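Local atomic coordinates of GXWXG domain-containing protein (Thermomonospora curvata, PDB entry 4MVE), a protein that is of unknown function but joins a GXWXG family region to a DUF4334 region in one compact chain built mainly of antiparallel strands. Residues L60-Y65 / S86-E91; K12-G17 / H146-R151; V101-T106 / P140-F145. All blocks are in the same frame, centred on the assembly; numbering follows the deposited sequence.

Contact 1 (L60-Y65 / S86-E91); sequences LGMNWY and SIYSYE
Met62 and Tyr65 reach out to Tyr90 and Ile87, and two side-chain groups laid on ring faces make nearly the whole contact. The setting is an antiparallel meander. Strands 64-71 and 87-89 flank strand 74-81, and the side chains meet across that middle strand, with Met62 coming from the turn that leads into the first of them. Met62, a selenomethionine, makes a Met-aromatic contact: its CE stands 3.5 Å from the centroid of the Tyr90 ring, 10° off the ring normal, while SE is still over the face but off-centre, 3.7 Å from Tyr90 CE2. The same methyl also comes 3.6 Å from Tyr88 OH, so CE sits in the corner formed by the Tyr90 face and the Tyr88 hydroxyl. The second CH-pi contact is more centred still: Ile87 CD1 lies 3.6 Å from the Tyr65 ring centroid, only 4° off the normal, and is nearly equidistant from all the ring carbons. Ile87 CG2 adds a looser touch on Tyr65 CD2 at 4.0 Å.

One step back, the backbone explains these positions. Helix 54-61 ends in a Schellman motif, with Asn63 at positive phi and Asn63 N bonded to Leu60 O at 2.9 Å. Met62 therefore leaves from the final turn, and its chain, bent at both later torsions, brings the methyl over Tyr90. Tyr65 is held from both flanks by backbone bonds to Leu79 and to Gly46, the closing glycine of the GTWRG sequence of this family, and its hydroxyl is hydrogen-bonded to Glu150. Arg81, on the middle strand, touches both Tyr65 and Ile87. Tyr65 has CG anti to the backbone N (chi1 172°), which carries the ring toward Ile87, whose CD1 comes 3.7 Å from Tyr65 CD1.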
loop_
_atom_site.group_PDB
_atom_site.type_symbol
_atom_site.label_atom_id
_atom_site.label_comp_id
_atom_site.label_asym_id
_atom_site.label_seq_id
_atom_site.Cartn_x
_atom_site.Cartn_y
_atom_site.Cartn_z
ATOM N N LEU A 60 3.688 -12.752 0.490
ATOM C CA LEU A 60 3.835 -13.576 -0.692
ATOM C C LEU A 60 3.359 -15.020 -0.399
ATOM O O LEU A 60 2.587 -15.576 -1.176
ATOM C CB LEU A 60 5.318 -13.541 -1.129
ATOM C CG LEU A 60 5.753 -12.563 -2.254
ATOM C CD1 LEU A 60 5.140 -11.163 -2.129
ATOM C CD2 LEU A 60 7.264 -12.448 -2.320
ATOM N N GLY A 61 3.762 -15.571 0.742
ATOM C CA GLY A 61 3.388 -16.928 1.145
ATOM C C GLY A 61 1.897 -17.099 1.360
ATOM O O GLY A 61 1.329 -18.149 1.060
HETATM N N MSE A 62 1.243 -16.023 1.818
HETATM C CA MSE A 62 -0.199 -15.992 2.023
HETATM C C MSE A 62 -0.957 -15.711 0.729
HETATM O O MSE A 62 -2.190 -15.730 0.750
HETATM C CB MSE A 62 -0.529 -14.930 3.032
HETATM C CG MSE A 62 -0.315 -15.405 4.414
HETATM SE SE MSE A 62 -1.641 -14.649 5.533
HETATM C CE MSE A 62 -3.333 -15.530 4.734
ATOM N N ASN A 63 -0.226 -15.467 -0.396
ATOM C CA ASN A 63 -0.793 -15.114 -1.691
ATOM C C ASN A 63 -1.603 -13.824 -1.578
ATOM O O ASN A 63 -2.686 -13.720 -2.148
ATOM C CB ASN A 63 -1.655 -16.239 -2.287
ATOM C CG ASN A 63 -0.904 -17.233 -3.106
ATOM O OD1 ASN A 63 -0.797 -17.107 -4.334
ATOM N ND2 ASN A 63 -0.434 -18.276 -2.448
ATOM N N TRP A 64 -1.063 -12.837 -0.847
ATOM C CA TRP A 64 -1.657 -11.515 -0.704
ATOM C C TRP A 64 -1.984 -10.945 -2.076
ATOM O O TRP A 64 -1.123 -10.932 -2.970
ATOM C CB TRP A 64 -0.700 -10.569 0.025
ATOM C CG TRP A 64 -1.230 -9.158 0.112
ATOM C CD1 TRP A 64 -2.380 -8.749 0.721
ATOM C CD2 TRP A 64 -0.592 -7.980 -0.373
ATOM N NE1 TRP A 64 -2.511 -7.383 0.620
ATOM C CE2 TRP A 64 -1.401 -6.878 0.007
ATOM C CE3 TRP A 64 0.609 -7.736 -1.080
ATOM C CZ2 TRP A 64 -1.073 -5.555 -0.328
ATOM C CZ3 TRP A 64 0.960 -6.426 -1.361
ATOM C CH2 TRP A 64 0.114 -5.355 -1.010
ATOM N N TYR A 65 -3.239 -10.567 -2.256
ATOM C CA TYR A 65 -3.731 -9.989 -3.503
ATOM C C TYR A 65 -3.687 -8.450 -3.451
ATOM O O TYR A 65 -3.125 -7.815 -4.339
ATOM C CB TYR A 65 -5.163 -10.460 -3.809
ATOM C CG TYR A 65 -5.755 -9.715 -4.985
ATOM C CD1 TYR A 65 -5.304 -9.948 -6.281
ATOM C CD2 TYR A 65 -6.721 -8.726 -4.795
ATOM C CE1 TYR A 65 -5.779 -9.203 -7.357
ATOM C CE2 TYR A 65 -7.215 -7.985 -5.866
ATOM C CZ TYR A 65 -6.737 -8.224 -7.148
ATOM O OH TYR A 65 -7.241 -7.532 -8.225
ATOM N N SER A 86 -10.334 -17.725 -6.112
ATOM C CA SER A 86 -11.212 -16.679 -5.601
ATOM C C SER A 86 -10.452 -15.757 -4.607
ATOM O O SER A 86 -9.453 -16.159 -3.993
ATOM C CB SER A 86 -12.449 -17.284 -4.951
ATOM O OG SER A 86 -12.128 -17.959 -3.748
ATOM N N ILE A 87 -10.911 -14.514 -4.479
ATOM C CA ILE A 87 -10.249 -13.577 -3.584
ATOM C C ILE A 87 -11.083 -13.419 -2.296
ATOM O O ILE A 87 -12.293 -13.199 -2.368
ATOM C CB ILE A 87 -9.930 -12.242 -4.311
ATOM C CG1 ILE A 87 -8.778 -12.491 -5.334
ATOM C CG2 ILE A 87 -9.543 -11.150 -3.298
ATOM C CD1 ILE A 87 -8.684 -11.541 -6.497
ATOM N N TYR A 88 -10.415 -13.572 -1.123
ATOM C CA TYR A 88 -11.060 -13.490 0.183
ATOM C C TYR A 88 -10.296 -12.555 1.110
ATOM O O TYR A 88 -9.073 -12.343 0.988
ATOM C CB TYR A 88 -11.210 -14.897 0.818
ATOM C CG TYR A 88 -9.924 -15.429 1.409
ATOM C CD1 TYR A 88 -8.925 -15.953 0.595
ATOM C CD2 TYR A 88 -9.671 -15.336 2.779
ATOM C CE1 TYR A 88 -7.724 -16.406 1.127
ATOM C CE2 TYR A 88 -8.462 -15.756 3.319
ATOM C CZ TYR A 88 -7.492 -16.294 2.490
ATOM O OH TYR A 88 -6.313 -16.749 3.016
ATOM N N SER A 89 -11.029 -12.021 2.059
ATOM C CA SER A 89 -10.490 -11.120 3.043
ATOM C C SER A 89 -9.957 -11.881 4.258
ATOM O O SER A 89 -10.742 -12.482 4.997
ATOM C CB SER A 89 -11.567 -10.133 3.474
ATOM O OG SER A 89 -11.034 -9.341 4.508
ATOM N N TYR A 90 -8.614 -11.870 4.448
ATOM C CA TYR A 90 -7.946 -12.480 5.608
ATOM C C TYR A 90 -8.138 -11.540 6.790
ATOM O O TYR A 90 -7.762 -10.369 6.701
ATOM C CB TYR A 90 -6.460 -12.744 5.329
ATOM C CG TYR A 90 -5.785 -13.524 6.436
ATOM C CD1 TYR A 90 -6.243 -14.787 6.810
ATOM C CD2 TYR A 90 -4.677 -13.009 7.102
ATOM C CE1 TYR A 90 -5.664 -15.479 7.877
ATOM C CE2 TYR A 90 -4.065 -13.712 8.144
ATOM C CZ TYR A 90 -4.561 -14.945 8.526
ATOM O OH TYR A 90 -3.937 -15.634 9.532
ATOM N N GLU A 91 -8.805 -12.004 7.857
ATOM C CA GLU A 91 -9.152 -11.067 8.938
ATOM C C GLU A 91 -8.518 -11.376 10.291
ATOM O O GLU A 91 -8.854 -10.695 11.267
ATOM C CB GLU A 91 -10.689 -10.992 9.093
ATOM C CG GLU A 91 -11.358 -10.655 7.769
ATOM C CD GLU A 91 -12.787 -10.157 7.754
ATOM O OE1 GLU A 91 -13.598 -10.636 8.580
ATOM O OE2 GLU A 91 -13.113 -9.353 6.845
#

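Contact 2 (K12-G17 / H146-R151); sequences KIIASG and HLTRER
Ser16 N donates to Lys12 O at 3.2 Å, a sound bond in the last turn of helix 5-16, the turn from which Ile14 presses on His146 and Thr148. This is helix-on-sheet packing: a helix near the N-terminus lies against strand 143-149, close to the C-terminus of the chain, and the two segments meet through van der Waals packing, mostly of carbon on the imidazole. Ile14 carries it. Its CA stands 4.2 Å above the centre of the His146 imidazole, 5° off the ring normal, so the helix backbone itself takes part in a CH-pi contact. The two branches of Ile14 then part. CG1 lies against the root of the histidine, 3.6 Å from His146 CB, whereas CG2 lies nearer ND1, 3.6 Å from that His146 atom, and also comes 3.7 Å from Thr148 OG1.

In His146, CG tucked between the backbone N and the carbonyl carbon (chi1 48°) brings the ring over toward the helix. Phe49 meets the same imidazole edge-to-face, and Ile14 also touches Phe49, Val125, Met129 and Val131, which places it in a well-filled layer between helix and sheet. In this largely apolar setting His146 NE2 is buried and has no partner in the model. Backbone bonds from His146 to Gly47 and from Thr148 to Arg45 fix the strand beneath.

Past Ile14 the helix closes in a Schellman motif. Gly17 takes positive phi, its carbonyl is met by Arg51 NH2, and its own N turns back to Ile14 O in a weak bond of 3.4 Å.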
loop_
_atom_site.group_PDB
_atom_site.type_symbol
_atom_site.label_atom_id
_atom_site.label_comp_id
_atom_site.label_asym_id
_atom_site.label_seq_id
_atom_site.Cartn_x
_atom_site.Cartn_y
_atom_site.Cartn_z
ATOM N N LYS A 12 6.125 2.963 -14.283
ATOM C CA LYS A 12 6.815 1.941 -15.088
ATOM C C LYS A 12 7.240 0.749 -14.224
ATOM O O LYS A 12 7.072 -0.401 -14.644
ATOM C CB LYS A 12 8.038 2.541 -15.820
ATOM C CG LYS A 12 7.661 3.270 -17.108
ATOM C CD LYS A 12 8.793 4.112 -17.693
ATOM C CE LYS A 12 9.648 3.379 -18.694
ATOM N NZ LYS A 12 10.450 4.323 -19.528
ATOM N N ILE A 13 7.784 1.030 -13.017
ATOM C CA ILE A 13 8.208 -0.007 -12.060
ATOM C C ILE A 13 6.964 -0.789 -11.564
ATOM O O ILE A 13 6.955 -2.016 -11.609
ATOM C CB ILE A 13 9.006 0.629 -10.896
ATOM C CG1 ILE A 13 10.362 1.234 -11.404
ATOM C CG2 ILE A 13 9.227 -0.396 -9.752
ATOM C CD1 ILE A 13 10.967 2.443 -10.429
ATOM N N ILE A 14 5.925 -0.078 -11.129
ATOM C CA ILE A 14 4.671 -0.673 -10.636
ATOM C C ILE A 14 4.009 -1.542 -11.725
ATOM O O ILE A 14 3.568 -2.633 -11.406
ATOM C CB ILE A 14 3.685 0.449 -10.138
ATOM C CG1 ILE A 14 4.257 1.217 -8.923
ATOM C CG2 ILE A 14 2.234 -0.089 -9.873
ATOM C CD1 ILE A 14 3.382 2.479 -8.530
ATOM N N ALA A 15 3.924 -1.057 -12.993
ATOM C CA ALA A 15 3.271 -1.818 -14.063
ATOM C C ALA A 15 4.060 -3.081 -14.437
ATOM O O ALA A 15 3.445 -4.065 -14.838
ATOM C CB ALA A 15 3.034 -0.952 -15.303
ATOM N N SER A 16 5.382 -3.067 -14.294
ATOM C CA SER A 16 6.175 -4.242 -14.645
ATOM C C SER A 16 6.399 -5.216 -13.423
ATOM O O SER A 16 6.936 -6.291 -13.613
ATOM C CB SER A 16 7.516 -3.811 -15.230
ATOM O OG SER A 16 8.334 -3.278 -14.200
ATOM N N GLY A 17 6.021 -4.806 -12.207
ATOM C CA GLY A 17 6.201 -5.591 -10.987
ATOM C C GLY A 17 7.664 -5.748 -10.621
ATOM O O GLY A 17 8.040 -6.656 -9.875
ATOM N N HIS A 146 2.987 -1.095 -3.531
ATOM C CA HIS A 146 2.196 -0.318 -4.485
ATOM C C HIS A 146 0.803 -0.894 -4.627
ATOM O O HIS A 146 0.588 -2.027 -4.244
ATOM C CB HIS A 146 2.904 -0.182 -5.854
ATOM C CG HIS A 146 3.449 -1.454 -6.437
ATOM N ND1 HIS A 146 2.627 -2.366 -7.082
ATOM C CD2 HIS A 146 4.718 -1.921 -6.466
ATOM C CE1 HIS A 146 3.421 -3.341 -7.488
ATOM N NE2 HIS A 146 4.685 -3.109 -7.152
ATOM N N LEU A 147 -0.163 -0.067 -5.078
ATOM C CA LEU A 147 -1.543 -0.461 -5.331
ATOM C C LEU A 147 -1.984 0.067 -6.673
ATOM O O LEU A 147 -1.731 1.230 -6.990
ATOM C CB LEU A 147 -2.519 0.023 -4.227
ATOM C CG LEU A 147 -2.271 -0.419 -2.769
ATOM C CD1 LEU A 147 -3.136 0.408 -1.798
ATOM C CD2 LEU A 147 -2.436 -1.958 -2.583
ATOM N N THR A 148 -2.698 -0.783 -7.423
ATOM C CA THR A 148 -3.303 -0.552 -8.746
ATOM C C THR A 148 -4.808 -0.761 -8.609
ATOM O O THR A 148 -5.245 -1.807 -8.140
ATOM C CB THR A 148 -2.676 -1.469 -9.806
ATOM O OG1 THR A 148 -1.269 -1.230 -9.769
ATOM C CG2 THR A 148 -3.220 -1.179 -11.237
ATOM N N ARG A 149 -5.579 0.263 -8.953
ATOM C CA ARG A 149 -7.029 0.265 -8.823
ATOM C C ARG A 149 -7.682 -0.711 -9.810
ATOM O O ARG A 149 -7.349 -0.706 -10.994
ATOM C CB ARG A 149 -7.571 1.700 -9.038
ATOM C CG ARG A 149 -9.038 1.891 -8.658
ATOM C CD ARG A 149 -9.644 3.189 -9.190
ATOM N NE ARG A 149 -8.921 4.404 -8.766
ATOM C CZ ARG A 149 -9.127 5.061 -7.628
ATOM N NH1 ARG A 149 -10.016 4.616 -6.743
ATOM N NH2 ARG A 149 -8.443 6.166 -7.362
ATOM N N GLU A 150 -8.592 -1.565 -9.302
ATOM C CA GLU A 150 -9.398 -2.485 -10.118
ATOM C C GLU A 150 -10.431 -1.658 -10.868
ATOM O O GLU A 150 -11.105 -0.838 -10.243
ATOM C CB GLU A 150 -10.122 -3.513 -9.229
ATOM C CG GLU A 150 -9.458 -4.866 -9.045
ATOM C CD GLU A 150 -10.369 -5.917 -8.417
ATOM O OE1 GLU A 150 -9.848 -6.984 -8.020
ATOM O OE2 GLU A 150 -11.595 -5.672 -8.300
ATOM N N ARG A 151 -10.551 -1.846 -12.187
ATOM C CA ARG A 151 -11.496 -1.125 -13.050
ATOM C C ARG A 151 -12.241 -2.101 -13.957
ATOM O O ARG A 151 -13.353 -2.516 -13.635
ATOM C CB ARG A 151 -10.771 -0.059 -13.888
ATOM C CG ARG A 151 -10.400 1.195 -13.101
ATOM C CD ARG A 151 -9.609 2.177 -13.940
ATOM N NE ARG A 151 -10.398 3.351 -14.328
ATOM C CZ ARG A 151 -10.060 4.203 -15.295
ATOM N NH1 ARG A 151 -8.945 4.020 -15.994
ATOM N NH2 ARG A 151 -10.842 5.236 -15.582
#

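Contact 3 (V101-T106 / P140-F145); sequences VALRGT and PDILYF
Arg104 and Tyr144 both set CG opposite their own carbonyl carbon (chi1 -59° and -61°), and Arg104 then runs straight out from CG to NE, so that the guanidinium edge meets the phenol oxygen, the two side chains coming from opposite directions. Arg104 leaves a type I' turn, Leu103 to Thr106, the tip of the beta hairpin made by strands 96-103 and 106-113; Tyr144 stands on strand 143-149, and the curled sheet brings the two within reach. Arg104 NH1 donates to Tyr144 OH at 3.0 Å with an N-H...O angle of 153°. The oxygen lies almost in the guanidinium plane, although the tyrosine ring is turned well away from that plane.

Glu26 of helix 22-29, and Asp30 just after it, supply the negative charge. Glu26 forms a salt bridge with Arg104 NH2 and a hydrogen bond with Tyr144 OH, closing a three-residue network, while Asp30 forms a salt bridge with NH1. The two acids probably offset the guanidinium charge and fix its rotation. Replacing Tyr144 by a phenylalanine would probably leave NH1 without its in-plane phenol oxygen and Glu26 without its phenol partner.

Below the polar cluster, aliphatic groups pack against the guanidinium: Ile142 CG1 approaches Arg104 NH2 obliquely at 3.4 Å, and the neighbouring Leu103 lays CD2 over a guanidinium face, toward its rim. Both Leu103 and Ile142 rest on Ala133 of strand 129-136, and their ends meet loosely, Leu103 CD1 to Ile142 CD1 at 4.2 Å.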
loop_
_atom_site.group_PDB
_atom_site.type_symbol
_atom_site.label_atom_id
_atom_site.label_comp_id
_atom_site.label_asym_id
_atom_site.label_seq_id
_atom_site.Cartn_x
_atom_site.Cartn_y
_atom_site.Cartn_z
ATOM N N VAL A 101 -3.155 11.428 7.852
ATOM C CA VAL A 101 -1.986 11.363 8.744
ATOM C C VAL A 101 -0.766 11.996 8.056
ATOM O O VAL A 101 -0.650 11.867 6.848
ATOM C CB VAL A 101 -1.681 9.885 9.145
ATOM C CG1 VAL A 101 -0.622 9.809 10.266
ATOM C CG2 VAL A 101 -2.960 9.120 9.565
ATOM N N ALA A 102 0.108 12.716 8.821
ATOM C CA ALA A 102 1.334 13.306 8.268
ATOM C C ALA A 102 2.472 12.290 8.246
ATOM O O ALA A 102 2.613 11.480 9.162
ATOM C CB ALA A 102 1.775 14.518 9.078
ATOM N N LEU A 103 3.309 12.385 7.211
ATOM C CA LEU A 103 4.541 11.644 7.073
ATOM C C LEU A 103 5.514 12.567 6.400
ATOM O O LEU A 103 5.266 12.978 5.261
ATOM C CB LEU A 103 4.390 10.320 6.311
ATOM C CG LEU A 103 5.757 9.606 6.007
ATOM C CD1 LEU A 103 6.323 8.915 7.265
ATOM C CD2 LEU A 103 5.625 8.619 4.870
ATOM N N ARG A 104 6.600 12.945 7.120
ATOM C CA ARG A 104 7.647 13.853 6.634
ATOM C C ARG A 104 7.069 15.213 6.242
ATOM O O ARG A 104 7.409 15.760 5.196
ATOM C CB ARG A 104 8.385 13.233 5.441
ATOM C CG ARG A 104 9.020 11.934 5.785
ATOM C CD ARG A 104 9.515 11.232 4.561
ATOM N NE ARG A 104 10.004 9.948 4.993
ATOM C CZ ARG A 104 9.923 8.824 4.306
ATOM N NH1 ARG A 104 9.459 8.829 3.054
ATOM N NH2 ARG A 104 10.345 7.688 4.841
ATOM N N GLY A 105 6.154 15.707 7.056
ATOM C CA GLY A 105 5.493 16.986 6.824
ATOM C C GLY A 105 4.377 16.980 5.797
ATOM O O GLY A 105 3.799 18.035 5.533
ATOM N N THR A 106 4.071 15.816 5.177
ATOM C CA THR A 106 2.995 15.774 4.194
ATOM C C THR A 106 1.874 14.949 4.751
ATOM O O THR A 106 2.082 13.805 5.142
ATOM C CB THR A 106 3.467 15.265 2.834
ATOM O OG1 THR A 106 4.475 16.140 2.332
ATOM C CG2 THR A 106 2.318 15.139 1.817
ATOM N N PRO A 140 12.952 -0.265 11.740
ATOM C CA PRO A 140 13.967 0.798 11.662
ATOM C C PRO A 140 13.691 1.742 10.509
ATOM O O PRO A 140 13.952 2.940 10.639
ATOM C CB PRO A 140 15.290 0.033 11.484
ATOM C CG PRO A 140 14.900 -1.310 10.977
ATOM C CD PRO A 140 13.546 -1.606 11.544
ATOM N N ASP A 141 13.101 1.215 9.411
ATOM C CA ASP A 141 12.831 1.999 8.215
ATOM C C ASP A 141 11.406 1.845 7.712
ATOM O O ASP A 141 10.798 0.779 7.844
ATOM C CB ASP A 141 13.789 1.557 7.083
ATOM C CG ASP A 141 15.213 1.246 7.524
ATOM O OD1 ASP A 141 15.933 2.195 7.902
ATOM O OD2 ASP A 141 15.596 0.041 7.512
ATOM N N ILE A 142 10.915 2.892 7.031
ATOM C CA ILE A 142 9.643 2.873 6.315
ATOM C C ILE A 142 9.797 1.882 5.133
ATOM O O ILE A 142 10.810 1.946 4.461
ATOM C CB ILE A 142 9.316 4.318 5.805
ATOM C CG1 ILE A 142 9.142 5.360 6.970
ATOM C CG2 ILE A 142 8.160 4.331 4.766
ATOM C CD1 ILE A 142 8.045 5.119 8.009
ATOM N N LEU A 143 8.826 0.991 4.876
ATOM C CA LEU A 143 8.929 0.072 3.735
ATOM C C LEU A 143 7.810 0.416 2.697
ATOM O O LEU A 143 6.748 0.920 3.050
ATOM C CB LEU A 143 8.923 -1.409 4.193
ATOM C CG LEU A 143 10.039 -1.779 5.239
ATOM C CD1 LEU A 143 9.773 -3.128 5.902
ATOM C CD2 LEU A 143 11.459 -1.767 4.621
ATOM N N TYR A 144 8.076 0.179 1.427
ATOM C CA TYR A 144 7.173 0.612 0.382
ATOM C C TYR A 144 6.502 -0.518 -0.357
ATOM O O TYR A 144 7.116 -1.541 -0.620
ATOM C CB TYR A 144 7.941 1.509 -0.627
ATOM C CG TYR A 144 8.500 2.745 0.040
ATOM C CD1 TYR A 144 7.716 3.882 0.214
ATOM C CD2 TYR A 144 9.794 2.760 0.547
ATOM C CE1 TYR A 144 8.215 5.007 0.870
ATOM C CE2 TYR A 144 10.284 3.859 1.246
ATOM C CZ TYR A 144 9.494 4.983 1.401
ATOM O OH TYR A 144 9.983 6.060 2.104
ATOM N N PHE A 145 5.254 -0.287 -0.754
ATOM C CA PHE A 145 4.499 -1.223 -1.572
ATOM C C PHE A 145 3.664 -0.420 -2.590
ATOM O O PHE A 145 3.626 0.809 -2.514
ATOM C CB PHE A 145 3.642 -2.174 -0.692
ATOM C CG PHE A 145 2.528 -1.485 0.058
ATOM C CD1 PHE A 145 2.745 -0.956 1.337
ATOM C CD2 PHE A 145 1.257 -1.359 -0.510
ATOM C CE1 PHE A 145 1.718 -0.303 2.030
ATOM C CE2 PHE A 145 0.233 -0.692 0.169
ATOM C CZ PHE A 145 0.463 -0.180 1.443
#

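Overall arrangement
All three contacts involve one curled antiparallel sheet. Contact 2 is the buried one, helix against strand and largely apolar; contact 1 lies at the surface and rests on ring faces; contact 3, partly buried, alone has a hydrogen bond across its segments, backed by helix 22-29. Contacts 2 and 3 share strand 143-149; their segments on it adjoin in sequence, though the contact centres are about 20 Å apart. Both contact 1 and contact 3 fall inside the long loop of chain that contact 2 closes, and they sit on opposite sides of the molecule's centre. Even so, Trp64 of contact 1 packs against Phe145 of contact 3, with Trp64 CH2 4.2 Å from Phe145 CD2.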